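Local coordinates for YjbQ family protein (Aeropyrum pernix, PDB 2P6H) that is of unknown function but belongs to the YjbQ (UPF0047) family of uncharacterised proteins, at residues Pro42-Ala47 with His85-Asn90. Numbering follows the deposited sequence.
Sequences PHTTAA and HAHLGN. With SO4 (sulfate ion), chain C.
Sulfate O3 is gripped mainly by Thr45, the residue whose methyl rests on His87: Thr45 OG1 donates to it at 3.0 Å and Thr45 N over a longer span, with a weak third bond from Thr44 N. In this YjbQ-family protein the loop 42-45 leads into strand 46-51 and packs against helix 84-93, a worked example of one short loop binding an anion and a helix at once; the sulfate probably comes from the crystallisation liquor. Sulfate O4 is held by Thr44 alone within the loop, its N (2.8 Å, nearly straight at 168°) and its OG1 acting as two prongs. Arg125 binds both the sulfate and Thr45 OG1, tying the site to strand 124-133.

The same rotation that serves the anion also builds the helix contact. With chi1 at 56°, Thr45 OG1 sits between its backbone N and carbonyl carbon, facing the sulfate, while CG2 is carried over the centre of the His87 ring in a CH-pi contact, 3.4 Å from the ring centroid. Thr44 stands alongside the imidazole, pointing the same way. Its carbonyl oxygen receives a C-H...O contact from His87 CA at 3.4 Å, besides a hydrogen bond from Asn51 of the second subunit.

His87 ND1 also bonds to OD1 of Asn51 of the second subunit, which helps hold the imidazole at the subunit boundary, with a weak bond between NE2 and Asn83 OD1 at its other nitrogen; the His77 ring meets it at about 80°. Were His87 replaced by an alanine, the Thr45 methyl would probably lose the ring face it rests on, and OD1 of Asn51 of the second subunit its imidazole partner. Farther along the helix, Asn90 CB approaches Thr44 O to 3.4 Å. One turn earlier Ala86 CB lies 3.4 Å from Thr45 CB, closer than two carbons usually pack.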
loop_
_atom_site.group_PDB
_atom_site.type_symbol
_atom_site.label_atom_id
_atom_site.label_comp_id
_atom_site.label_asym_id
_atom_site.label_seq_id
_atom_site.Cartn_x
_atom_site.Cartn_y
_atom_site.Cartn_z
ATOM N N PRO A 42 -8.933 -9.827 -5.556
ATOM C CA PRO A 42 -8.787 -11.030 -4.754
ATOM C C PRO A 42 -7.639 -11.934 -5.255
ATOM O O PRO A 42 -7.512 -13.082 -4.852
ATOM C CB PRO A 42 -10.104 -11.758 -4.921
ATOM C CG PRO A 42 -10.432 -11.539 -6.389
ATOM C CD PRO A 42 -10.026 -10.008 -6.513
ATOM N N HIS A 43 -6.793 -11.389 -6.123
ATOM C CA HIS A 43 -5.696 -12.179 -6.694
ATOM C C HIS A 43 -4.357 -11.964 -5.989
ATOM O O HIS A 43 -4.041 -10.845 -5.595
ATOM C CB HIS A 43 -5.538 -11.847 -8.184
ATOM C CG HIS A 43 -6.811 -11.955 -8.969
ATOM N ND1 HIS A 43 -7.512 -13.135 -9.095
ATOM C CD2 HIS A 43 -7.509 -11.025 -9.666
ATOM C CE1 HIS A 43 -8.589 -12.928 -9.833
ATOM N NE2 HIS A 43 -8.612 -11.656 -10.190
ATOM N N THR A 44 -3.587 -13.042 -5.839
ATOM C CA THR A 44 -2.266 -12.972 -5.218
ATOM C C THR A 44 -1.180 -12.794 -6.294
ATOM O O THR A 44 -0.014 -12.603 -5.964
ATOM C CB THR A 44 -1.918 -14.263 -4.432
ATOM O OG1 THR A 44 -1.850 -15.371 -5.342
ATOM C CG2 THR A 44 -2.958 -14.549 -3.354
ATOM N N THR A 45 -1.561 -12.876 -7.570
ATOM C CA THR A 45 -0.543 -12.663 -8.624
ATOM C C THR A 45 -0.945 -11.567 -9.595
ATOM O O THR A 45 -0.497 -11.514 -10.732
ATOM C CB THR A 45 -0.329 -13.937 -9.447
ATOM O OG1 THR A 45 -1.579 -14.355 -9.998
ATOM C CG2 THR A 45 0.215 -15.055 -8.555
ATOM N N ALA A 46 -1.749 -10.651 -9.077
ATOM C CA ALA A 46 -2.124 -9.441 -9.790
ATOM C C ALA A 46 -2.226 -8.379 -8.735
ATOM O O ALA A 46 -2.307 -8.656 -7.545
ATOM C CB ALA A 46 -3.479 -9.590 -10.580
ATOM N N ALA A 47 -2.188 -7.116 -9.140
ATOM C CA ALA A 47 -2.256 -6.031 -8.165
ATOM C C ALA A 47 -2.999 -4.834 -8.745
ATOM O O ALA A 47 -3.440 -4.848 -9.888
ATOM C CB ALA A 47 -0.829 -5.618 -7.772
ATOM N N HIS A 85 7.394 -14.649 -9.331
ATOM C CA HIS A 85 7.583 -13.221 -9.574
ATOM C C HIS A 85 6.299 -12.405 -9.401
ATOM O O HIS A 85 6.338 -11.270 -8.914
ATOM C CB HIS A 85 8.112 -12.991 -10.989
ATOM C CG HIS A 85 7.083 -13.215 -12.051
ATOM N ND1 HIS A 85 6.749 -14.471 -12.509
ATOM C CD2 HIS A 85 6.254 -12.351 -12.690
ATOM C CE1 HIS A 85 5.761 -14.373 -13.379
ATOM N NE2 HIS A 85 5.440 -13.095 -13.506
ATOM N N ALA A 86 5.170 -12.969 -9.821
ATOM C CA ALA A 86 3.892 -12.259 -9.712
ATOM C C ALA A 86 3.496 -12.051 -8.247
ATOM O O ALA A 86 2.997 -11.006 -7.854
ATOM C CB ALA A 86 2.797 -13.051 -10.456
ATOM N N HIS A 87 3.710 -13.068 -7.416
ATOM C CA HIS A 87 3.394 -12.963 -5.997
ATOM C C HIS A 87 4.254 -11.848 -5.399
ATOM O O HIS A 87 3.769 -11.018 -4.636
ATOM C CB HIS A 87 3.696 -14.290 -5.287
ATOM C CG HIS A 87 2.810 -15.429 -5.705
ATOM N ND1 HIS A 87 1.579 -15.666 -5.132
ATOM C CD2 HIS A 87 3.002 -16.420 -6.610
ATOM C CE1 HIS A 87 1.053 -16.762 -5.660
ATOM N NE2 HIS A 87 1.896 -17.238 -6.556
ATOM N N LEU A 88 5.532 -11.833 -5.769
ATOM C CA LEU A 88 6.466 -10.834 -5.272
ATOM C C LEU A 88 6.033 -9.422 -5.696
ATOM O O LEU A 88 6.057 -8.489 -4.890
ATOM C CB LEU A 88 7.879 -11.143 -5.782
ATOM C CG LEU A 88 8.445 -12.516 -5.387
ATOM C CD1 LEU A 88 9.838 -12.663 -5.962
ATOM C CD2 LEU A 88 8.476 -12.675 -3.861
ATOM N N GLY A 89 5.626 -9.266 -6.951
ATOM C CA GLY A 89 5.182 -7.958 -7.410
ATOM C C GLY A 89 3.963 -7.499 -6.626
ATOM O O GLY A 89 3.856 -6.335 -6.206
ATOM N N ASN A 90 3.028 -8.423 -6.428
ATOM C CA ASN A 90 1.819 -8.127 -5.668
ATOM C C ASN A 90 2.144 -7.631 -4.269
ATOM O O ASN A 90 1.519 -6.730 -3.758
ATOM C CB ASN A 90 0.930 -9.380 -5.591
ATOM C CG ASN A 90 -0.213 -9.212 -4.601
ATOM O OD1 ASN A 90 -1.372 -9.081 -4.966
ATOM N ND2 ASN A 90 0.129 -9.244 -3.301
HETATM S S SO4 C . -4.482 -15.848 -7.853
HETATM O O1 SO4 C . -3.503 -16.948 -8.293
HETATM O O2 SO4 C . -5.874 -16.146 -8.191
HETATM O O3 SO4 C . -4.169 -14.581 -8.507
HETATM O O4 SO4 C . -4.407 -15.649 -6.412
#